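Local coordinates for transcriptional regulator, LacI family (Lactobacillus brevis, PDB 3JY6), which probably acts as a DNA-binding transcription factor of the LacI family, recognising cis-regulatory DNA, at residues A[7-11]-A[36-41]; A[28-33]-A[240-245]; A[86-90]-A[246-251]. One frame throughout, in Å; residues are numbered along the deposited sequence.

Contact 1. Residues A[7-11]-A[36-41]; sequences SKLIA and RGYIGV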
ATOM      1  N   SER A   7     -11.993  15.185 -21.558  1.00 37.73           N
ATOM      2  CA  SER A   7     -11.944  13.948 -20.765  1.00 36.40           C
ATOM      3  C   SER A   7     -12.034  14.205 -19.265  1.00 34.56           C
ATOM      4  O   SER A   7     -12.688  13.451 -18.548  1.00 35.27           O
ATOM      5  CB  SER A   7     -10.663  13.150 -21.068  1.00 38.32           C
ATOM      6  OG  SER A   7      -9.523  13.697 -20.412  1.00 38.50           O
ATOM      7  N   LYS A   8     -11.378  15.269 -18.802  1.00 32.16           N
ATOM      8  CA  LYS A   8     -11.354  15.655 -17.385  1.00 29.21           C
ATOM      9  C   LYS A   8     -10.644  14.596 -16.534  1.00 26.78           C
ATOM     10  O   LYS A   8     -10.853  14.500 -15.323  1.00 25.47           O
ATOM     11  CB  LYS A   8     -12.772  15.906 -16.857  1.00 29.67           C
ATOM     12  CG  LYS A   8     -13.647  16.719 -17.812  1.00 31.95           C
ATOM     13  CD  LYS A   8     -14.798  17.420 -17.106  1.00 33.07           C
ATOM     14  CE  LYS A   8     -14.281  18.504 -16.171  1.00 34.03           C
ATOM     15  NZ  LYS A   8     -15.366  19.240 -15.455  1.00 34.50           N
ATOM     16  N   LEU A   9      -9.802  13.809 -17.198  1.00 23.39           N
ATOM     17  CA  LEU A   9      -9.016  12.775 -16.546  1.00 19.63           C
ATOM     18  C   LEU A   9      -7.602  13.298 -16.356  1.00 16.96           C
ATOM     19  O   LEU A   9      -6.978  13.791 -17.302  1.00 16.21           O
ATOM     20  CB  LEU A   9      -8.938  11.515 -17.409  1.00 18.75           C
ATOM     21  CG  LEU A   9     -10.177  10.654 -17.592  1.00 18.66           C
ATOM     22  CD1 LEU A   9      -9.787   9.371 -18.324  1.00 16.01           C
ATOM     23  CD2 LEU A   9     -10.777  10.350 -16.236  1.00 17.77           C
ATOM     24  N   ILE A  10      -7.108  13.188 -15.132  1.00 15.06           N
ATOM     25  CA  ILE A  10      -5.754  13.614 -14.802  1.00 12.80           C
ATOM     26  C   ILE A  10      -4.939  12.362 -14.512  1.00 12.16           C
ATOM     27  O   ILE A  10      -5.303  11.558 -13.651  1.00 12.61           O
ATOM     28  CB  ILE A  10      -5.735  14.530 -13.557  1.00 11.31           C
ATOM     29  CG1 ILE A  10      -6.591  15.770 -13.824  1.00 12.24           C
ATOM     30  CG2 ILE A  10      -4.292  14.943 -13.219  1.00  9.50           C
ATOM     31  CD1 ILE A  10      -6.145  16.584 -15.045  1.00 10.28           C
ATOM     32  N   ALA A  11      -3.842  12.185 -15.235  1.00 12.87           N
ATOM     33  CA  ALA A  11      -2.993  11.023 -15.028  1.00 12.24           C
ATOM     34  C   ALA A  11      -2.045  11.256 -13.867  1.00 13.57           C
ATOM     35  O   ALA A  11      -1.437  12.312 -13.741  1.00 13.25           O
ATOM     36  CB  ALA A  11      -2.182  10.704 -16.299  1.00 12.66           C
ATOM     37  N   ARG A  36     -13.913  19.627  -8.487  1.00 27.40           N
ATOM     38  CA  ARG A  36     -14.130  20.305  -9.755  1.00 26.63           C
ATOM     39  C   ARG A  36     -14.468  19.395 -10.936  1.00 27.37           C
ATOM     40  O   ARG A  36     -14.335  19.792 -12.093  1.00 26.32           O
ATOM     41  CB  ARG A  36     -12.922  21.187 -10.086  1.00 27.03           C
ATOM     42  CG  ARG A  36     -12.660  22.243  -9.021  1.00 29.49           C
ATOM     43  CD  ARG A  36     -11.696  23.310  -9.509  1.00 30.70           C
ATOM     44  NE  ARG A  36     -11.283  24.216  -8.434  1.00 31.79           N
ATOM     45  CZ  ARG A  36     -10.394  25.195  -8.592  1.00 32.20           C
ATOM     46  NH1 ARG A  36      -9.831  25.392  -9.777  1.00 30.09           N
ATOM     47  NH2 ARG A  36     -10.061  25.972  -7.567  1.00 33.96           N
ATOM     48  N   GLY A  37     -14.916  18.174 -10.648  1.00 28.21           N
ATOM     49  CA  GLY A  37     -15.299  17.264 -11.717  1.00 26.77           C
ATOM     50  C   GLY A  37     -14.179  16.504 -12.388  1.00 27.04           C
ATOM     51  O   GLY A  37     -14.408  15.751 -13.336  1.00 29.84           O
ATOM     52  N   TYR A  38     -12.958  16.697 -11.913  1.00 25.75           N
ATOM     53  CA  TYR A  38     -11.826  16.002 -12.490  1.00 22.65           C
ATOM     54  C   TYR A  38     -11.643  14.657 -11.787  1.00 22.56           C
ATOM     55  O   TYR A  38     -12.017  14.484 -10.622  1.00 21.89           O
ATOM     56  CB  TYR A  38     -10.576  16.883 -12.382  1.00 23.11           C
ATOM     57  CG  TYR A  38     -10.551  17.987 -13.427  1.00 21.95           C
ATOM     58  CD1 TYR A  38     -10.100  17.734 -14.731  1.00 23.60           C
ATOM     59  CD2 TYR A  38     -11.028  19.263 -13.135  1.00 23.83           C
ATOM     60  CE1 TYR A  38     -10.127  18.731 -15.721  1.00 24.42           C
ATOM     61  CE2 TYR A  38     -11.063  20.265 -14.120  1.00 26.08           C
ATOM     62  CZ  TYR A  38     -10.611  19.986 -15.413  1.00 26.43           C
ATOM     63  OH  TYR A  38     -10.671  20.950 -16.405  1.00 29.68           O
ATOM     64  N   ILE A  39     -11.081  13.699 -12.505  1.00 22.62           N
ATOM     65  CA  ILE A  39     -10.882  12.380 -11.941  1.00 21.95           C
ATOM     66  C   ILE A  39      -9.444  11.915 -12.038  1.00 18.28           C
ATOM     67  O   ILE A  39      -8.891  11.826 -13.132  1.00 18.05           O
ATOM     68  CB  ILE A  39     -11.782  11.364 -12.648  1.00 23.46           C
ATOM     69  CG1 ILE A  39     -13.233  11.798 -12.481  1.00 26.04           C
ATOM     70  CG2 ILE A  39     -11.572   9.971 -12.061  1.00 26.17           C
ATOM     71  CD1 ILE A  39     -14.189  10.955 -13.245  1.00 27.49           C
ATOM     72  N   GLY A  40      -8.843  11.630 -10.884  1.00 16.04           N
ATOM     73  CA  GLY A  40      -7.475  11.152 -10.868  1.00 13.69           C
ATOM     74  C   GLY A  40      -7.445   9.714 -11.353  1.00 14.78           C
ATOM     75  O   GLY A  40      -8.334   8.917 -11.043  1.00 16.54           O
ATOM     76  N   VAL A  41      -6.427   9.390 -12.137  1.00 13.89           N
ATOM     77  CA  VAL A  41      -6.244   8.058 -12.674  1.00 13.72           C
ATOM     78  C   VAL A  41      -4.834   7.649 -12.253  1.00 14.59           C
ATOM     79  O   VAL A  41      -3.877   8.373 -12.528  1.00 14.23           O
ATOM     80  CB  VAL A  41      -6.330   8.080 -14.209  1.00 15.41           C
ATOM     81  CG1 VAL A  41      -6.006   6.715 -14.752  1.00 14.53           C
ATOM     82  CG2 VAL A  41      -7.734   8.532 -14.664  1.00 17.34           C
TER
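Lys-8 lays its side chain across Tyr-38 at about a right angle, and its course can be traced outward atom by atom. Its CB lies 3.9 Å from Tyr-38 CD1 and about as far from Gly-37 O. With CG anti to the carbonyl carbon (chi1 -44°), CD passes beside Gly-37 O; a bend at chi3 (67°) then swings CE over one ring face, 4.1 Å from the Tyr-38 centroid, a CH-pi contact. NZ ends 4.9 Å from the same centroid and 20° off the ring normal, which qualifies as cation-pi. The backbones beneath are the two parallel strands of a beta-alpha-beta unit, strand 9-14, helix 20-34 and strand 39-44, with Gly-37 closing the helix as the C-prime residue of a Schellman motif. Their hydrogen bonds follow parallel register: Ile-10 reaches back to Ile-39 O through its N (3.0 Å) and on to Val-41 N through its O, while Ile-39 N donates to Lys-8 O. On the sheet face carrying Leu-9, Ile-39 and Val-41, Leu-9 CD2 rests 3.9 Å from Val-41 CG2 and equally near Ile-39 CB. Phe-64 of the second subunit packs on Leu-9 there, and Val-41 meets Val-41 of that subunit.

Contact 2. Residues A[28-33]-A[240-245]; sequences GISSIL and GASSAE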
ATOM      1  N   GLY A  28      -4.861  11.995  -1.897  1.00 10.98           N
ATOM      2  CA  GLY A  28      -4.866  13.442  -1.743  1.00 12.69           C
ATOM      3  C   GLY A  28      -5.279  14.125  -3.040  1.00 14.59           C
ATOM      4  O   GLY A  28      -6.096  15.043  -3.047  1.00 14.41           O
ATOM      5  N   ILE A  29      -4.713  13.654  -4.144  1.00 15.24           N
ATOM      6  CA  ILE A  29      -4.998  14.194  -5.467  1.00 17.12           C
ATOM      7  C   ILE A  29      -6.469  14.028  -5.842  1.00 17.60           C
ATOM      8  O   ILE A  29      -7.074  14.932  -6.407  1.00 17.05           O
ATOM      9  CB  ILE A  29      -4.127  13.481  -6.539  1.00 17.86           C
ATOM     10  CG1 ILE A  29      -2.671  13.928  -6.397  1.00 17.71           C
ATOM     11  CG2 ILE A  29      -4.659  13.762  -7.951  1.00 17.55           C
ATOM     12  CD1 ILE A  29      -1.719  13.065  -7.165  1.00 23.39           C
ATOM     13  N   SER A  30      -7.025  12.861  -5.524  1.00 17.87           N
ATOM     14  CA  SER A  30      -8.409  12.554  -5.842  0.50 17.43           C
ATOM     15  C   SER A  30      -9.428  13.379  -5.081  1.00 18.56           C
ATOM     16  O   SER A  30     -10.444  13.756  -5.654  1.00 20.06           O
ATOM     17  CB  SER A  30      -8.682  11.064  -5.629  0.50 16.56           C
ATOM     18  OG  SER A  30      -7.987  10.293  -6.595  0.50 14.55           O
ATOM     19  N   SER A  31      -9.172  13.672  -3.807  1.00 19.74           N
ATOM     20  CA  SER A  31     -10.123  14.467  -3.032  1.00 21.07           C
ATOM     21  C   SER A  31     -10.175  15.926  -3.502  1.00 21.48           C
ATOM     22  O   SER A  31     -11.226  16.564  -3.420  1.00 22.93           O
ATOM     23  CB  SER A  31      -9.797  14.432  -1.539  1.00 19.66           C
ATOM     24  OG  SER A  31      -8.707  15.277  -1.241  1.00 26.48           O
ATOM     25  N   ILE A  32      -9.052  16.463  -3.975  1.00 20.09           N
ATOM     26  CA  ILE A  32      -9.051  17.844  -4.463  1.00 18.57           C
ATOM     27  C   ILE A  32      -9.632  17.914  -5.873  1.00 18.97           C
ATOM     28  O   ILE A  32     -10.491  18.756  -6.155  1.00 20.13           O
ATOM     29  CB  ILE A  32      -7.621  18.460  -4.469  1.00 19.15           C
ATOM     30  CG1 ILE A  32      -7.119  18.613  -3.035  1.00 18.24           C
ATOM     31  CG2 ILE A  32      -7.632  19.843  -5.148  1.00 17.21           C
ATOM     32  CD1 ILE A  32      -8.011  19.480  -2.141  1.00 18.33           C
ATOM     33  N   LEU A  33      -9.185  17.019  -6.754  1.00 16.72           N
ATOM     34  CA  LEU A  33      -9.678  17.016  -8.132  1.00 18.69           C
ATOM     35  C   LEU A  33     -11.199  16.813  -8.247  1.00 21.22           C
ATOM     36  O   LEU A  33     -11.832  17.299  -9.187  1.00 19.52           O
ATOM     37  CB  LEU A  33      -8.970  15.942  -8.953  1.00 16.95           C
ATOM     38  CG  LEU A  33      -7.495  16.097  -9.322  1.00 17.09           C
ATOM     39  CD1 LEU A  33      -7.107  14.937 -10.248  1.00 13.97           C
ATOM     40  CD2 LEU A  33      -7.246  17.445 -10.009  1.00 14.03           C
ATOM     41  N   GLY A 240      -0.103  15.347  -2.004  1.00 11.31           N
ATOM     42  CA  GLY A 240      -0.940  14.984  -3.140  1.00 12.92           C
ATOM     43  C   GLY A 240      -2.054  15.996  -3.379  1.00 13.81           C
ATOM     44  O   GLY A 240      -2.366  16.346  -4.522  1.00 12.02           O
ATOM     45  N   ALA A 241      -2.664  16.475  -2.297  1.00 13.39           N
ATOM     46  CA  ALA A 241      -3.735  17.469  -2.424  1.00 14.85           C
ATOM     47  C   ALA A 241      -3.177  18.828  -2.886  1.00 14.50           C
ATOM     48  O   ALA A 241      -3.834  19.568  -3.623  1.00 15.67           O
ATOM     49  CB  ALA A 241      -4.492  17.628  -1.077  1.00 12.26           C
ATOM     50  N   SER A 242      -1.968  19.156  -2.448  1.00 12.99           N
ATOM     51  CA  SER A 242      -1.362  20.419  -2.831  1.00 12.40           C
ATOM     52  C   SER A 242      -1.003  20.382  -4.306  1.00 11.82           C
ATOM     53  O   SER A 242      -1.148  21.383  -5.020  1.00 11.47           O
ATOM     54  CB  SER A 242      -0.109  20.685  -1.995  1.00 13.13           C
ATOM     55  OG  SER A 242      -0.444  20.672  -0.624  1.00 15.07           O
ATOM     56  N   SER A 243      -0.534  19.231  -4.769  1.00 11.36           N
ATOM     57  CA  SER A 243      -0.168  19.108  -6.173  1.00 14.10           C
ATOM     58  C   SER A 243      -1.415  19.158  -7.042  1.00 15.45           C
ATOM     59  O   SER A 243      -1.352  19.617  -8.197  1.00 14.76           O
ATOM     60  CB  SER A 243       0.623  17.821  -6.442  1.00 11.59           C
ATOM     61  OG  SER A 243      -0.194  16.671  -6.443  1.00 15.68           O
ATOM     62  N   ALA A 244      -2.543  18.695  -6.492  1.00 15.05           N
ATOM     63  CA  ALA A 244      -3.807  18.729  -7.228  1.00 15.57           C
ATOM     64  C   ALA A 244      -4.338  20.171  -7.269  1.00 15.95           C
ATOM     65  O   ALA A 244      -4.980  20.577  -8.237  1.00 16.36           O
ATOM     66  CB  ALA A 244      -4.839  17.814  -6.583  1.00 16.00           C
ATOM     67  N   GLU A 245      -4.080  20.939  -6.217  1.00 16.58           N
ATOM     68  CA  GLU A 245      -4.518  22.334  -6.181  1.00 19.16           C
ATOM     69  C   GLU A 245      -3.784  23.123  -7.268  1.00 18.17           C
ATOM     70  O   GLU A 245      -4.361  23.976  -7.940  1.00 17.41           O
ATOM     71  CB  GLU A 245      -4.240  22.959  -4.807  1.00 21.88           C
ATOM     72  CG  GLU A 245      -5.175  22.481  -3.694  1.00 26.88           C
ATOM     73  CD  GLU A 245      -6.558  23.112  -3.771  1.00 29.97           C
ATOM     74  OE1 GLU A 245      -6.836  23.817  -4.763  1.00 29.90           O
ATOM     75  OE2 GLU A 245      -7.372  22.899  -2.837  1.00 33.61           O
TER
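Ile-32 faces Ala-241 and Ala-244, and its branches divide the work. CG1 presses on Ala-241 CB at 3.4 Å, closer than usual for two carbons, and CB lies 3.6 Å from Ala-244 CB. CG2 lies against Ala-244 CB as well as the carboxylate carbon of Glu-245, whose chain crosses Ile-32 at about a right angle. Ile-32 CD1 comes within 3.5 Å of Glu-245 OE2, so the apolar tip borders a carboxylate, probably charged, of an exposed residue. CG1 is carried to Ala-241 by a first torsion that sets it anti to the carbonyl carbon (chi1 -67°). With an alanine in its place, the branches beyond CB would go, which would probably open a gap beside Ala-241 CB, where CG1 had pressed, and leave Ala-244 with less apolar contact.

Behind these side chains the backbones nearly meet. The segment axes approach to 7.0 Å at a crossing angle of -41°, a spacing made possible by glycine: a CB on Gly-28 would clash with Ala-241 N. Gly-28 O instead receives a CA-H...O contact from Ala-241 CA at 3.4 Å. Ile-29 CG1 lies 3.1 Å from Gly-240 O, an oxygen already gripped from the same face of its plane by two donors, Ala-244 N and Ser-243 OG (2.9 Å). Further out, Ile-29 and Ser-243 both reach Ile-68, which places helices 20-34 and 236-251 side by side over one face of the six-stranded parallel sheet. No hydrogen bond crosses between the segments; polar groups such as Ser-243 OG are answered within their own helix, and the pairing rests on close fit of small and branched apolar groups.

Contact 3. Residues A[86-90]-A[246-251]; sequences MPVVS and IMLRQL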
ATOM      1  N   MET A  86      -0.179  18.833 -22.296  1.00 19.22           N
ATOM      2  CA  MET A  86      -0.921  18.981 -21.056  1.00 18.60           C
ATOM      3  C   MET A  86      -0.077  19.524 -19.915  1.00 18.02           C
ATOM      4  O   MET A  86       1.132  19.304 -19.865  1.00 19.01           O
ATOM      5  CB  MET A  86      -1.524  17.625 -20.636  1.00 17.97           C
ATOM      6  CG  MET A  86      -0.508  16.588 -20.146  1.00 14.99           C
ATOM      7  SD  MET A  86      -1.190  14.917 -19.848  1.00  6.99           S
ATOM      8  CE  MET A  86      -1.372  14.321 -21.564  1.00  9.90           C
ATOM      9  N   PRO A  87      -0.704  20.261 -18.993  1.00 16.00           N
ATOM     10  CA  PRO A  87       0.034  20.809 -17.857  1.00 15.55           C
ATOM     11  C   PRO A  87       0.626  19.678 -17.019  1.00 14.14           C
ATOM     12  O   PRO A  87       0.076  18.577 -16.970  1.00 12.46           O
ATOM     13  CB  PRO A  87      -1.021  21.622 -17.103  1.00 16.09           C
ATOM     14  CG  PRO A  87      -2.333  20.937 -17.478  1.00 17.78           C
ATOM     15  CD  PRO A  87      -2.124  20.649 -18.951  1.00 17.60           C
ATOM     16  N   VAL A  88       1.749  19.958 -16.366  1.00 14.05           N
ATOM     17  CA  VAL A  88       2.439  18.966 -15.553  1.00 12.41           C
ATOM     18  C   VAL A  88       2.818  19.530 -14.194  1.00 13.11           C
ATOM     19  O   VAL A  88       3.154  20.712 -14.074  1.00 12.97           O
ATOM     20  CB  VAL A  88       3.756  18.502 -16.236  1.00 11.89           C
ATOM     21  CG1 VAL A  88       4.443  17.424 -15.403  1.00 12.00           C
ATOM     22  CG2 VAL A  88       3.469  17.988 -17.663  1.00 11.71           C
ATOM     23  N   VAL A  89       2.754  18.685 -13.168  1.00 12.56           N
ATOM     24  CA  VAL A  89       3.176  19.066 -11.824  1.00 11.47           C
ATOM     25  C   VAL A  89       3.960  17.867 -11.313  1.00 10.99           C
ATOM     26  O   VAL A  89       3.517  16.732 -11.461  1.00 11.11           O
ATOM     27  CB  VAL A  89       1.990  19.333 -10.851  1.00 13.24           C
ATOM     28  CG1 VAL A  89       2.527  19.644  -9.458  1.00 12.78           C
ATOM     29  CG2 VAL A  89       1.176  20.511 -11.313  1.00 14.86           C
ATOM     30  N   SER A  90       5.126  18.113 -10.729  1.00 12.76           N
ATOM     31  CA  SER A  90       5.949  17.031 -10.200  1.00 15.59           C
ATOM     32  C   SER A  90       5.871  17.015  -8.667  1.00 14.39           C
ATOM     33  O   SER A  90       5.656  18.045  -8.026  1.00 14.21           O
ATOM     34  CB  SER A  90       7.400  17.203 -10.664  1.00 17.10           C
ATOM     35  OG  SER A  90       8.075  15.955 -10.676  1.00 26.87           O
ATOM     36  N   ILE A 246      -2.507  22.818  -7.448  1.00 15.19           N
ATOM     37  CA  ILE A 246      -1.710  23.494  -8.460  1.00 14.90           C
ATOM     38  C   ILE A 246      -2.235  23.104  -9.847  1.00 14.80           C
ATOM     39  O   ILE A 246      -2.395  23.950 -10.724  1.00 12.91           O
ATOM     40  CB  ILE A 246      -0.210  23.097  -8.324  1.00 15.06           C
ATOM     41  CG1 ILE A 246       0.358  23.642  -7.003  1.00 14.85           C
ATOM     42  CG2 ILE A 246       0.573  23.631  -9.498  1.00 14.08           C
ATOM     43  CD1 ILE A 246       1.787  23.212  -6.719  1.00 11.11           C
ATOM     44  N   MET A 247      -2.519  21.817 -10.034  1.00 13.28           N
ATOM     45  CA  MET A 247      -3.023  21.333 -11.314  1.00 14.63           C
ATOM     46  C   MET A 247      -4.309  22.057 -11.703  1.00 15.80           C
ATOM     47  O   MET A 247      -4.454  22.519 -12.833  1.00 19.24           O
ATOM     48  CB  MET A 247      -3.264  19.819 -11.251  1.00 13.74           C
ATOM     49  CG  MET A 247      -3.919  19.172 -12.506  1.00 14.11           C
ATOM     50  SD  MET A 247      -2.973  19.393 -14.024  1.00 12.97           S
ATOM     51  CE  MET A 247      -3.962  19.060 -15.133  1.00 19.20           C
ATOM     52  N   LEU A 248      -5.240  22.161 -10.765  1.00 15.43           N
ATOM     53  CA  LEU A 248      -6.496  22.836 -11.046  1.00 17.19           C
ATOM     54  C   LEU A 248      -6.249  24.293 -11.451  1.00 17.49           C
ATOM     55  O   LEU A 248      -7.016  24.860 -12.219  1.00 16.50           O
ATOM     56  CB  LEU A 248      -7.402  22.784  -9.824  1.00 16.04           C
ATOM     57  CG  LEU A 248      -7.892  21.386  -9.436  1.00 17.42           C
ATOM     58  CD1 LEU A 248      -8.802  21.493  -8.220  1.00 15.34           C
ATOM     59  CD2 LEU A 248      -8.649  20.761 -10.601  1.00 16.90           C
ATOM     60  N   ARG A 249      -5.182  24.891 -10.927  1.00 18.40           N
ATOM     61  CA  ARG A 249      -4.853  26.270 -11.268  1.00 18.45           C
ATOM     62  C   ARG A 249      -4.356  26.322 -12.707  1.00 18.59           C
ATOM     63  O   ARG A 249      -4.644  27.272 -13.435  1.00 20.88           O
ATOM     64  CB  ARG A 249      -3.794  26.831 -10.312  1.00 19.35           C
ATOM     65  CG  ARG A 249      -4.344  27.265  -8.963  1.00 18.84           C
ATOM     66  CD  ARG A 249      -3.225  27.579  -7.989  1.00 19.08           C
ATOM     67  NE  ARG A 249      -2.335  28.642  -8.475  1.00 19.39           N
ATOM     68  CZ  ARG A 249      -1.117  28.856  -7.981  1.00 21.50           C
ATOM     69  NH1 ARG A 249      -0.662  28.081  -7.004  1.00 23.73           N
ATOM     70  NH2 ARG A 249      -0.357  29.830  -8.453  1.00 22.89           N
ATOM     71  N   GLN A 250      -3.620  25.299 -13.128  1.00 18.98           N
ATOM     72  CA  GLN A 250      -3.119  25.258 -14.501  1.00 19.27           C
ATOM     73  C   GLN A 250      -4.294  24.979 -15.450  1.00 19.92           C
ATOM     74  O   GLN A 250      -4.375  25.568 -16.527  1.00 16.67           O
ATOM     75  CB  GLN A 250      -2.048  24.167 -14.672  1.00 18.43           C
ATOM     76  CG  GLN A 250      -0.794  24.304 -13.780  1.00 16.46           C
ATOM     77  CD  GLN A 250       0.117  23.062 -13.852  1.00 14.71           C
ATOM     78  OE1 GLN A 250      -0.336  21.944 -13.632  1.00 16.93           O
ATOM     79  NE2 GLN A 250       1.387  23.263 -14.165  1.00 14.32           N
ATOM     80  N   LEU A 251      -5.206  24.095 -15.032  1.00 19.86           N
ATOM     81  CA  LEU A 251      -6.379  23.729 -15.834  1.00 20.10           C
ATOM     82  C   LEU A 251      -7.335  24.899 -16.001  1.00 20.77           C
ATOM     83  O   LEU A 251      -8.109  24.958 -16.965  1.00 22.10           O
ATOM     84  CB  LEU A 251      -7.134  22.568 -15.178  1.00 21.18           C
ATOM     85  CG  LEU A 251      -6.454  21.198 -15.243  1.00 21.61           C
ATOM     86  CD1 LEU A 251      -7.182  20.208 -14.336  1.00 20.19           C
ATOM     87  CD2 LEU A 251      -6.437  20.709 -16.686  1.00 21.91           C
TER
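Pro-87, just before strand 88-91, and Val-89 within it pack under Met-247, Gln-250 and Ile-246 in the last turns of helix 236-251, a helix lying over one face of the six-stranded parallel sheet. The axes of the segments run nearly antiparallel, at 163° and 8.7 Å apart. Gln-250 makes the polar link: its NE2 donates to Val-88 O at 3.1 Å, with an N-H...O angle of 170°. The acceptor lies in the plane of the Gln-250 amide, while the donor stands well above the Val-88 carbonyl plane and is not on a lone pair. The other end of this amide fares differently. Gln-250 OE1 is buried without a partner in the model, 3.1 Å from Val-89 CG2 and flanked by Pro-87 CB at 3.6 Å; its nearest neighbours across the contact are carbons.

This is the alpha/beta layering of a periplasmic-binding-protein-like domain, in which a helix late in the chain returns to cover a sheet made mostly from the first strands. Val-103, on the neighbouring strand 102-104, touches Ile-246, and Ile-10 on strand 9-14 touches Met-247 and Leu-251, evidence that the helix spans several strands.

The apolar part divides between two residues. Val-89 CG2 meets Ile-246 CG2 at 3.7 Å, the two side chains slanting past each other. Pro-87 CG is approached by Met-247 CE at a tight 3.4 Å, with SD 3.8 Å from the same Pro-87 CG. Met-247 gets there because CG stands anti to the backbone N (chi1 175°) and the chain then bends at chi2. Leu-251 CD2 adds a looser contact, 4.2 Å from Pro-87 CG.

Overall arrangement
From the N terminus, residues 7-11 open contact 1, and its loop closes at 36-41 after helix 20-34. That helix carries residues 28-33, so contact 2 opens inside the first loop and closes only at 240-245: the two cross. Contact 3 opens at 86-90, after contact 1 has closed, and ends at 246-251, just beyond the end of contact 2, so contacts 2 and 3 also cross, while 1 and 3 stand in series. Their centres lie about 11 Å apart in each pairing. Leu-33 touches both Ile-10 and Leu-248, and Tyr-38 touches Leu-251, joining the strands, helix 20-34 and helix 236-251 into one layered core.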